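Local coordinates for protein Polyphosphate:AMP phosphotransferase (PDB 5O6M) that uses inorganic polyphosphate as phosphate donor to convert AMP to ADP and ADP to ATP, and also accepts other nucleoside mono- and diphosphates, at residues Lys3-Pro8 and Pro223-Pro228; Arg41-Leu46 and Asp79-Ser84; Asp71-Val76 and Tyr234-Val239. The protein carries 1 engineered substitution. All coordinates share one frame; numbering follows the deposited sequence.

Contact 1 (Lys3-Pro8 and Pro223-Pro228)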
loop_
_atom_site.group_PDB
_atom_site.type_symbol
_atom_site.label_atom_id
_atom_site.label_comp_id
_atom_site.label_asym_id
_atom_site.label_seq_id
_atom_site.Cartn_x
_atom_site.Cartn_y
_atom_site.Cartn_z
ATOM N N LYS D 3 -30.482 -25.017 -1.114
ATOM C CA LYS D 3 -29.911 -26.182 -1.773
ATOM C C LYS D 3 -28.573 -25.914 -2.445
ATOM O O LYS D 3 -27.918 -26.868 -2.880
ATOM C CB LYS D 3 -30.885 -26.701 -2.828
ATOM C CG LYS D 3 -31.359 -25.607 -3.771
ATOM C CD LYS D 3 -32.257 -26.166 -4.852
ATOM C CE LYS D 3 -31.455 -27.099 -5.744
ATOM N NZ LYS D 3 -32.234 -27.581 -6.913
ATOM N N TYR D 4 -28.155 -24.656 -2.557
ATOM C CA TYR D 4 -26.900 -24.332 -3.220
ATOM C C TYR D 4 -25.756 -24.082 -2.247
ATOM O O TYR D 4 -24.614 -23.923 -2.688
ATOM C CB TYR D 4 -27.091 -23.112 -4.129
ATOM C CG TYR D 4 -28.086 -23.355 -5.244
ATOM C CD1 TYR D 4 -27.786 -24.213 -6.295
ATOM C CD2 TYR D 4 -29.333 -22.742 -5.232
ATOM C CE1 TYR D 4 -28.696 -24.441 -7.315
ATOM C CE2 TYR D 4 -30.250 -22.964 -6.246
ATOM C CZ TYR D 4 -29.926 -23.814 -7.284
ATOM O OH TYR D 4 -30.838 -24.037 -8.293
ATOM N N ARG D 5 -26.031 -24.058 -0.945
ATOM C CA ARG D 5 -25.003 -23.840 0.066
ATOM C C ARG D 5 -24.293 -25.161 0.345
ATOM O O ARG D 5 -24.850 -26.052 0.994
ATOM C CB ARG D 5 -25.629 -23.269 1.335
ATOM C CG ARG D 5 -24.623 -22.772 2.355
ATOM C CD ARG D 5 -25.297 -22.054 3.523
ATOM N NE ARG D 5 -26.025 -22.966 4.401
ATOM C CZ ARG D 5 -27.348 -22.985 4.535
ATOM N NH1 ARG D 5 -28.101 -22.133 3.853
ATOM N NH2 ARG D 5 -27.919 -23.854 5.361
ATOM N N VAL D 6 -23.062 -25.295 -0.153
ATOM C CA VAL D 6 -22.276 -26.500 0.096
ATOM C C VAL D 6 -22.156 -26.714 1.598
ATOM O O VAL D 6 -21.537 -25.912 2.310
ATOM C CB VAL D 6 -20.898 -26.396 -0.570
ATOM C CG1 VAL D 6 -20.040 -27.611 -0.224
ATOM C CG2 VAL D 6 -21.051 -26.261 -2.080
ATOM N N GLN D 7 -22.725 -27.816 2.085
ATOM C CA GLN D 7 -22.716 -28.086 3.512
ATOM C C GLN D 7 -21.294 -28.363 3.994
ATOM O O GLN D 7 -20.467 -28.897 3.251
ATOM C CB GLN D 7 -23.606 -29.281 3.837
ATOM C CG GLN D 7 -25.072 -29.074 3.491
ATOM C CD GLN D 7 -25.694 -27.934 4.272
ATOM O OE1 GLN D 7 -25.195 -27.548 5.329
ATOM N NE2 GLN D 7 -26.790 -27.389 3.755
ATOM N N PRO D 8 -20.987 -28.011 5.238
ATOM C CA PRO D 8 -19.628 -28.155 5.773
ATOM C C PRO D 8 -19.331 -29.559 6.300
ATOM O O PRO D 8 -18.782 -29.731 7.389
ATOM C CB PRO D 8 -19.592 -27.114 6.898
ATOM C CG PRO D 8 -20.917 -26.364 6.833
ATOM C CD PRO D 8 -21.868 -27.286 6.166
ATOM N N PRO D 223 -19.476 -19.978 3.710
ATOM C CA PRO D 223 -20.057 -20.987 2.820
ATOM C C PRO D 223 -19.700 -20.764 1.357
ATOM O O PRO D 223 -19.534 -19.634 0.889
ATOM C CB PRO D 223 -21.563 -20.813 3.040
ATOM C CG PRO D 223 -21.704 -19.359 3.372
ATOM C CD PRO D 223 -20.486 -19.026 4.203
ATOM N N TRP D 224 -19.583 -21.877 0.633
ATOM C CA TRP D 224 -19.539 -21.865 -0.821
ATOM C C TRP D 224 -20.938 -22.077 -1.379
ATOM O O TRP D 224 -21.709 -22.892 -0.863
ATOM C CB TRP D 224 -18.609 -22.955 -1.353
ATOM C CG TRP D 224 -17.171 -22.558 -1.440
ATOM C CD1 TRP D 224 -16.186 -22.858 -0.547
ATOM C CD2 TRP D 224 -16.546 -21.808 -2.492
ATOM N NE1 TRP D 224 -14.985 -22.333 -0.969
ATOM C CE2 TRP D 224 -15.179 -21.683 -2.159
ATOM C CE3 TRP D 224 -17.009 -21.222 -3.675
ATOM C CZ2 TRP D 224 -14.271 -20.996 -2.968
ATOM C CZ3 TRP D 224 -16.105 -20.543 -4.481
ATOM C CH2 TRP D 224 -14.752 -20.435 -4.121
ATOM N N TYR D 225 -21.260 -21.343 -2.439
ATOM C CA TYR D 225 -22.476 -21.565 -3.207
ATOM C C TYR D 225 -22.091 -21.966 -4.620
ATOM O O TYR D 225 -21.318 -21.263 -5.279
ATOM C CB TYR D 225 -23.359 -20.318 -3.243
ATOM C CG TYR D 225 -23.861 -19.885 -1.890
ATOM C CD1 TYR D 225 -25.045 -20.394 -1.367
ATOM C CD2 TYR D 225 -23.153 -18.961 -1.133
ATOM C CE1 TYR D 225 -25.504 -19.996 -0.126
ATOM C CE2 TYR D 225 -23.607 -18.555 0.106
ATOM C CZ TYR D 225 -24.778 -19.074 0.605
ATOM O OH TYR D 225 -25.219 -18.663 1.839
ATOM N N VAL D 226 -22.609 -23.101 -5.071
ATOM C CA VAL D 226 -22.458 -23.523 -6.457
ATOM C C VAL D 226 -23.625 -22.936 -7.237
ATOM O O VAL D 226 -24.790 -23.167 -6.896
ATOM C CB VAL D 226 -22.412 -25.052 -6.580
ATOM C CG1 VAL D 226 -22.318 -25.459 -8.043
ATOM C CG2 VAL D 226 -21.239 -25.606 -5.793
ATOM N N ILE D 227 -23.313 -22.161 -8.270
ATOM C CA ILE D 227 -24.297 -21.399 -9.030
ATOM C C ILE D 227 -24.416 -22.035 -10.413
ATOM O O ILE D 227 -23.460 -21.980 -11.203
ATOM C CB ILE D 227 -23.912 -19.917 -9.134
ATOM C CG1 ILE D 227 -23.689 -19.316 -7.740
ATOM C CG2 ILE D 227 -24.974 -19.143 -9.918
ATOM C CD1 ILE D 227 -24.920 -19.361 -6.852
ATOM N N PRO D 228 -25.542 -22.676 -10.741
ATOM C CA PRO D 228 -25.751 -23.104 -12.129
ATOM C C PRO D 228 -25.641 -21.894 -13.040
ATOM O O PRO D 228 -26.462 -20.975 -12.958
ATOM C CB PRO D 228 -27.167 -23.692 -12.119
ATOM C CG PRO D 228 -27.445 -24.008 -10.677
ATOM C CD PRO D 228 -26.702 -22.973 -9.884
#
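Arg5 and Tyr225 form an isolated antiparallel bridge, a non-hydrogen-bonded pair whose flanking residues supply both backbone bonds. Val226 N donates to Tyr4 O over 3.2 Å, while Val6 N reaches Trp224 O at 2.8 Å. Tyr4 O also receives a CA-H...O contact from Tyr225 CA, again at 3.2 Å.

The apolar contacts fall into three groups. Tyr225, its CG anti to the carbonyl carbon (chi1 -63°), swings its ring alongside the Arg5 chain, CE1 lying 3.6 Å from Arg5 CB, and Pro223 CB meets Arg5 CG from another side. An alanine in place of Tyr225 would remove this ring and is likely to open a gap along the aliphatic part of Arg5, whose CB and CG would lose the ring they lie against. Tyr4 sets CE1 3.6 Å from Pro228 CD. On the Val6 side, CG2 rests 3.8 Å from Val226 CG2.

The terminal hydroxyl of Tyr4 is hydrogen-bonded to Tyr234 and Asp21, and its ring touches Leu238 of helix 232-249. Strand 224-228 is the outermost strand at this end of the parallel sheet; it bonds to strand 161-169 along one edge, and residues 3-8 occupy the other.

Contact 2 (Arg41-Leu46 and Asp79-Ser84)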
loop_
_atom_site.group_PDB
_atom_site.type_symbol
_atom_site.label_atom_id
_atom_site.label_comp_id
_atom_site.label_asym_id
_atom_site.label_seq_id
_atom_site.Cartn_x
_atom_site.Cartn_y
_atom_site.Cartn_z
ATOM N N ARG D 41 -32.835 -3.509 -7.225
ATOM C CA ARG D 41 -33.136 -2.247 -6.559
ATOM C C ARG D 41 -33.024 -2.377 -5.045
ATOM O O ARG D 41 -32.527 -1.464 -4.375
ATOM C CB ARG D 41 -34.521 -1.754 -6.974
ATOM C CG ARG D 41 -34.597 -1.410 -8.452
ATOM C CD ARG D 41 -35.985 -0.964 -8.874
ATOM N NE ARG D 41 -36.046 -0.733 -10.316
ATOM C CZ ARG D 41 -37.158 -0.444 -10.985
ATOM N NH1 ARG D 41 -38.313 -0.348 -10.342
ATOM N NH2 ARG D 41 -37.115 -0.253 -12.297
ATOM N N ARG D 42 -33.472 -3.500 -4.480
ATOM C CA ARG D 42 -33.218 -3.734 -3.063
ATOM C C ARG D 42 -31.721 -3.759 -2.781
ATOM O O ARG D 42 -31.259 -3.203 -1.779
ATOM C CB ARG D 42 -33.872 -5.036 -2.600
ATOM C CG ARG D 42 -35.390 -5.044 -2.630
ATOM C CD ARG D 42 -35.908 -6.100 -1.671
ATOM N NE ARG D 42 -35.765 -7.450 -2.203
ATOM C CZ ARG D 42 -35.577 -8.529 -1.449
ATOM N NH1 ARG D 42 -35.455 -9.722 -2.014
ATOM N NH2 ARG D 42 -35.496 -8.411 -0.129
ATOM N N LEU D 43 -30.949 -4.412 -3.652
ATOM C CA LEU D 43 -29.498 -4.425 -3.500
ATOM C C LEU D 43 -28.950 -3.006 -3.419
ATOM O O LEU D 43 -28.169 -2.679 -2.519
ATOM C CB LEU D 43 -28.863 -5.189 -4.664
ATOM C CG LEU D 43 -27.338 -5.209 -4.726
ATOM C CD1 LEU D 43 -26.769 -5.829 -3.469
ATOM C CD2 LEU D 43 -26.876 -5.973 -5.958
ATOM N N GLU D 44 -29.362 -2.146 -4.355
ATOM C CA GLU D 44 -28.928 -0.753 -4.320
ATOM C C GLU D 44 -29.243 -0.124 -2.970
ATOM O O GLU D 44 -28.385 0.505 -2.344
ATOM C CB GLU D 44 -29.598 0.044 -5.445
ATOM C CG GLU D 44 -29.142 -0.318 -6.853
ATOM C CD GLU D 44 -29.907 0.437 -7.934
ATOM O OE1 GLU D 44 -29.738 0.101 -9.127
ATOM O OE2 GLU D 44 -30.675 1.365 -7.591
ATOM N N LYS D 45 -30.479 -0.303 -2.498
ATOM C CA LYS D 45 -30.900 0.348 -1.262
ATOM C C LYS D 45 -30.203 -0.255 -0.050
ATOM O O LYS D 45 -29.881 0.463 0.905
ATOM C CB LYS D 45 -32.421 0.255 -1.121
ATOM C CG LYS D 45 -33.046 1.334 -0.247
ATOM C CD LYS D 45 -32.685 1.151 1.217
ATOM C CE LYS D 45 -33.535 2.036 2.111
ATOM N NZ LYS D 45 -33.245 1.800 3.553
ATOM N N LEU D 46 -29.965 -1.570 -0.061
ATOM C CA LEU D 46 -29.270 -2.199 1.063
ATOM C C LEU D 46 -27.809 -1.767 1.124
ATOM O O LEU D 46 -27.247 -1.605 2.216
ATOM C CB LEU D 46 -29.378 -3.722 0.967
ATOM C CG LEU D 46 -30.730 -4.339 1.331
ATOM C CD1 LEU D 46 -30.923 -5.667 0.618
ATOM C CD2 LEU D 46 -30.839 -4.522 2.835
ATOM N N ASP D 79 -25.125 -3.828 -11.377
ATOM C CA ASP D 79 -25.526 -2.702 -12.209
ATOM C C ASP D 79 -26.325 -1.716 -11.373
ATOM O O ASP D 79 -27.312 -2.088 -10.733
ATOM C CB ASP D 79 -26.358 -3.203 -13.391
ATOM C CG ASP D 79 -26.709 -2.097 -14.377
ATOM O OD1 ASP D 79 -25.930 -1.896 -15.334
ATOM O OD2 ASP D 79 -27.759 -1.438 -14.203
ATOM N N GLY D 80 -25.887 -0.461 -11.361
ATOM C CA GLY D 80 -26.584 0.580 -10.636
ATOM C C GLY D 80 -26.196 0.737 -9.175
ATOM O O GLY D 80 -26.733 1.624 -8.505
ATOM N N VAL D 81 -25.274 -0.076 -8.659
ATOM C CA VAL D 81 -24.819 0.075 -7.279
ATOM C C VAL D 81 -23.875 1.269 -7.202
ATOM O O VAL D 81 -23.030 1.466 -8.080
ATOM C CB VAL D 81 -24.129 -1.215 -6.786
ATOM C CG1 VAL D 81 -25.046 -2.413 -6.949
ATOM C CG2 VAL D 81 -22.794 -1.414 -7.511
ATOM N N ASN D 82 -24.001 2.057 -6.151
ATOM C CA ASN D 82 -23.182 3.246 -5.991
ATOM C C ASN D 82 -21.697 2.895 -5.919
ATOM O O ASN D 82 -21.294 2.122 -5.035
ATOM C CB ASN D 82 -23.597 4.021 -4.741
ATOM C CG ASN D 82 -22.894 5.356 -4.634
ATOM O OD1 ASN D 82 -21.803 5.548 -5.173
ATOM N ND2 ASN D 82 -23.519 6.290 -3.937
ATOM N N PRO D 83 -20.857 3.430 -6.812
ATOM C CA PRO D 83 -19.426 3.080 -6.775
ATOM C C PRO D 83 -18.738 3.446 -5.465
ATOM O O PRO D 83 -17.662 2.904 -5.170
ATOM C CB PRO D 83 -18.836 3.876 -7.949
ATOM C CG PRO D 83 -20.001 4.145 -8.857
ATOM C CD PRO D 83 -21.184 4.311 -7.945
ATOM N N SER D 84 -19.321 4.339 -4.664
ATOM C CA SER D 84 -18.667 4.773 -3.436
ATOM C C SER D 84 -18.612 3.683 -2.375
ATOM O O SER D 84 -17.864 3.828 -1.404
ATOM C CB SER D 84 -19.388 5.995 -2.863
ATOM O OG SER D 84 -19.497 7.019 -3.835
#
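Glu44 leaves its helix with CG anti to its own carbonyl carbon (chi1 -69°) and runs on extended, which lays the side chain over the peptide of Gly80. Leu43 takes the other course, CG anti to the backbone N (chi1 175°), and thereby brings CD2 to 4.1 Å from Val81 CG1, the two branched side chains meeting at a slant. These neighbouring residues give the helix two kinds of contact with one turn of loop.

The Glu44 contact is one of shape. Its CG lies 3.5 Å from Gly80 O, and OE1 is 3.4 Å from the same oxygen; as both oxygens are acceptors, they do not bond. The Asp79 carboxylate stands 5.7 Å away, OD2 to Glu44 OE1, and so many oxygens close together would probably disfavour a full charge on the glutamate somewhat. Gly80 fits for two reasons: its backbone adopts a left-handed conformation suited to glycine, and a beta carbon would run into Glu44 OE1.

Beyond Val81 the loop braces itself. Asn82 OD1 accepts from Ser84 N at 2.8 Å, nearly straight (172°), and from Ser84 OG at 3.0 Å, both donors arriving over the same face of the amide.

Asp79 O is held by Asn40 ND2 from the helix, and Leu43 packs also on Leu243 and Leu247. Asn82 and Ser84 touch Ile74 of the second subunit. With its Asx turn, this loop closes the beta-alpha-beta crossover from strand 57-64 through helix 70-77 to strand 86-90, a unit of the P-loop NTPase fold.

Contact 3 (Asp71-Val76 and Tyr234-Val239). With PO4 (phosphate ion), chain Y; PO4 (phosphate ion), chain B; PO4 (phosphate ion), chain C.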
loop_
_atom_site.group_PDB
_atom_site.type_symbol
_atom_site.label_atom_id
_atom_site.label_comp_id
_atom_site.label_asym_id
_atom_site.label_seq_id
_atom_site.Cartn_x
_atom_site.Cartn_y
_atom_site.Cartn_z
ATOM N N ASP D 71 -17.004 -11.993 -15.000
ATOM C CA ASP D 71 -17.129 -10.604 -15.433
ATOM C C ASP D 71 -18.589 -10.219 -15.646
ATOM O O ASP D 71 -19.019 -9.136 -15.231
ATOM C CB ASP D 71 -16.320 -10.363 -16.712
ATOM C CG ASP D 71 -14.815 -10.524 -16.504
ATOM O OD1 ASP D 71 -14.327 -10.308 -15.372
ATOM O OD2 ASP D 71 -14.116 -10.867 -17.482
ATOM N N GLY D 72 -19.375 -11.098 -16.271
ATOM C CA GLY D 72 -20.776 -10.781 -16.506
ATOM C C GLY D 72 -21.568 -10.637 -15.221
ATOM O O GLY D 72 -22.426 -9.757 -15.103
ATOM N N THR D 73 -21.282 -11.489 -14.235
ATOM C CA THR D 73 -21.980 -11.410 -12.957
ATOM C C THR D 73 -21.749 -10.063 -12.290
ATOM O O THR D 73 -22.691 -9.424 -11.811
ATOM C CB THR D 73 -21.517 -12.544 -12.040
ATOM O OG1 THR D 73 -21.810 -13.807 -12.655
ATOM C CG2 THR D 73 -22.210 -12.455 -10.687
ATOM N N ILE D 74 -20.490 -9.622 -12.236
ATOM C CA ILE D 74 -20.180 -8.314 -11.666
ATOM C C ILE D 74 -20.927 -7.223 -12.417
ATOM O O ILE D 74 -21.558 -6.348 -11.816
ATOM C CB ILE D 74 -18.661 -8.063 -11.692
ATOM C CG1 ILE D 74 -17.943 -8.985 -10.708
ATOM C CG2 ILE D 74 -18.370 -6.607 -11.389
ATOM C CD1 ILE D 74 -16.437 -9.008 -10.879
ATOM N N ARG D 75 -20.860 -7.257 -13.749
ATOM C CA ARG D 75 -21.492 -6.215 -14.550
ATOM C C ARG D 75 -22.996 -6.178 -14.312
ATOM O O ARG D 75 -23.578 -5.107 -14.106
ATOM C CB ARG D 75 -21.181 -6.437 -16.032
ATOM C CG ARG D 75 -21.639 -5.305 -16.939
ATOM C CD ARG D 75 -21.357 -5.598 -18.412
ATOM N NE ARG D 75 -19.935 -5.803 -18.681
ATOM C CZ ARG D 75 -19.403 -6.961 -19.060
ATOM N NH1 ARG D 75 -20.177 -8.026 -19.227
ATOM N NH2 ARG D 75 -18.097 -7.052 -19.280
ATOM N N VAL D 76 -23.640 -7.343 -14.321
ATOM C CA VAL D 76 -25.097 -7.392 -14.238
ATOM C C VAL D 76 -25.574 -7.291 -12.795
ATOM O O VAL D 76 -26.429 -6.460 -12.468
ATOM C CB VAL D 76 -25.624 -8.671 -14.914
ATOM C CG1 VAL D 76 -27.119 -8.810 -14.690
ATOM C CG2 VAL D 76 -25.304 -8.653 -16.403
ATOM N N TYR D 234 -30.314 -16.949 -15.088
ATOM C CA TYR D 234 -30.461 -17.668 -13.829
ATOM C C TYR D 234 -29.282 -17.399 -12.904
ATOM O O TYR D 234 -29.466 -17.133 -11.712
ATOM C CB TYR D 234 -30.607 -19.167 -14.085
ATOM C CG TYR D 234 -30.986 -19.946 -12.845
ATOM C CD1 TYR D 234 -32.267 -19.850 -12.311
ATOM C CD2 TYR D 234 -30.072 -20.770 -12.210
ATOM C CE1 TYR D 234 -32.625 -20.555 -11.180
ATOM C CE2 TYR D 234 -30.423 -21.481 -11.078
ATOM C CZ TYR D 234 -31.702 -21.369 -10.569
ATOM O OH TYR D 234 -32.057 -22.072 -9.445
ATOM N N ARG D 235 -28.065 -17.463 -13.446
ATOM C CA ARG D 235 -26.879 -17.117 -12.670
ATOM C C ARG D 235 -27.046 -15.754 -12.011
ATOM O O ARG D 235 -26.876 -15.612 -10.794
ATOM C CB ARG D 235 -25.649 -17.139 -13.577
ATOM C CG ARG D 235 -24.359 -16.656 -12.933
ATOM C CD ARG D 235 -23.360 -16.251 -14.005
ATOM N NE ARG D 235 -23.691 -14.953 -14.588
ATOM C CZ ARG D 235 -23.323 -14.563 -15.804
ATOM N NH1 ARG D 235 -22.624 -15.377 -16.582
ATOM N NH2 ARG D 235 -23.665 -13.361 -16.246
ATOM N N ASN D 236 -27.383 -14.739 -12.809
ATOM C CA ASN D 236 -27.546 -13.391 -12.277
ATOM C C ASN D 236 -28.664 -13.329 -11.242
ATOM O O ASN D 236 -28.522 -12.665 -10.209
ATOM C CB ASN D 236 -27.813 -12.407 -13.418
ATOM C CG ASN D 236 -26.672 -12.350 -14.415
ATOM O OD1 ASN D 236 -25.528 -12.667 -14.087
ATOM N ND2 ASN D 236 -26.979 -11.946 -15.644
ATOM N N TRP D 237 -29.790 -14.004 -11.502
ATOM C CA TRP D 237 -30.891 -13.968 -10.541
ATOM C C TRP D 237 -30.508 -14.660 -9.237
ATOM O O TRP D 237 -30.760 -14.138 -8.145
ATOM C CB TRP D 237 -32.148 -14.620 -11.120
ATOM C CG TRP D 237 -33.229 -14.747 -10.076
ATOM C CD1 TRP D 237 -34.124 -13.782 -9.705
ATOM C CD2 TRP D 237 -33.482 -15.874 -9.228
ATOM N NE1 TRP D 237 -34.937 -14.249 -8.699
ATOM C CE2 TRP D 237 -34.562 -15.530 -8.386
ATOM C CE3 TRP D 237 -32.911 -17.144 -9.105
ATOM C CZ2 TRP D 237 -35.080 -16.411 -7.437
ATOM C CZ3 TRP D 237 -33.428 -18.018 -8.159
ATOM C CH2 TRP D 237 -34.502 -17.645 -7.339
ATOM N N LEU D 238 -29.908 -15.851 -9.332
ATOM C CA LEU D 238 -29.615 -16.627 -8.130
ATOM C C LEU D 238 -28.575 -15.930 -7.264
ATOM O O LEU D 238 -28.742 -15.820 -6.043
ATOM C CB LEU D 238 -29.149 -18.033 -8.510
ATOM C CG LEU D 238 -28.886 -18.955 -7.319
ATOM C CD1 LEU D 238 -30.093 -18.996 -6.392
ATOM C CD2 LEU D 238 -28.521 -20.350 -7.791
ATOM N N VAL D 239 -27.494 -15.443 -7.879
ATOM C CA VAL D 239 -26.493 -14.706 -7.113
ATOM C C VAL D 239 -27.132 -13.495 -6.451
ATOM O O VAL D 239 -26.868 -13.195 -5.281
ATOM C CB VAL D 239 -25.306 -14.308 -8.009
ATOM C CG1 VAL D 239 -24.414 -13.311 -7.285
ATOM C CG2 VAL D 239 -24.505 -15.542 -8.406
HETATM P P PO4 Y . -15.647 -14.540 -17.362
HETATM O O1 PO4 Y . -16.940 -14.605 -18.155
HETATM O O2 PO4 Y . -14.469 -14.551 -18.304
HETATM O O3 PO4 Y . -15.638 -13.264 -16.554
HETATM O O4 PO4 Y . -15.529 -15.721 -16.424
HETATM P P PO4 B . -22.441 -12.578 -19.814
HETATM O O1 PO4 B . -22.743 -13.013 -21.229
HETATM O O2 PO4 B . -23.734 -12.359 -19.062
HETATM O O3 PO4 B . -21.665 -11.284 -19.838
HETATM O O4 PO4 B . -21.630 -13.648 -19.122
HETATM P P PO4 C . -18.280 -10.861 -21.393
HETATM O O1 PO4 C . -19.767 -10.629 -21.289
HETATM O O2 PO4 C . -18.000 -11.879 -22.475
HETATM O O3 PO4 C . -17.609 -9.551 -21.740
HETATM O O4 PO4 C . -17.765 -11.378 -20.070
#
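The helix that begins in the P-loop (Walker A) meets helix 232-249 beside an anion-binding pocket, with Thr73 and Asn236 nearest at the crossing and Arg235 reaching past Thr73. Arg235, bent at chi3 (76°), presents one edge to Asn236 OD1, gripping it with NE and, at 2.9 Å, NH2. NH1 and NH2 hold a phosphate ion, NH2 lying 3.0 Å from its O2 and NH1 bonding its O4. The asparagine helps to fix the rotation of that guanidinium group.

Over one face of the guanidinium sits Thr73 OG1, 2.9 Å from Arg235 NE but badly angled for a bond; the hydroxyl pairs with Gly69 O in the P-loop. Gly72 lies close by, where a beta carbon would strike Arg235 NH2 and the phosphate. In this P-loop kinase such a site could hold part of the polyphosphate chain, although the ion probably came from the crystallisation liquor. Asp71 belongs to the ATP pocket and forms a salt bridge with Lys191.

Asn236 crosses Val76 at about a right angle, ND2 3.3 Å from CG1. Thr73 CG2 and Val239 CG1 meet tip to tip, and the axes of segments 71-76 and 234-239 cross at -59°, 9.9 Å apart at closest approach.

How the contacts relate
A P-loop kinase core illustrates how distant parts of a chain converge on one sheet. Contact 1 joins the N-terminal segment to one of the two outermost strands within the chain, 224-228; contact 3 lies about 16 Å away between centres, and contact 2 about 14 Å from contact 3. Strand 224-228 leads directly into helix 232-249, and Tyr4 touches Leu238, which joins contacts 1 and 3. Residues 71-76 run almost at once into 79-84, and contacts 2 and 3 both touch the second subunit. Along the chain contact 3 interleaves with both others, whereas both segments of contact 2 fall between those of contact 1; the phosphate site is thus linked to sheet edge and subunit interface.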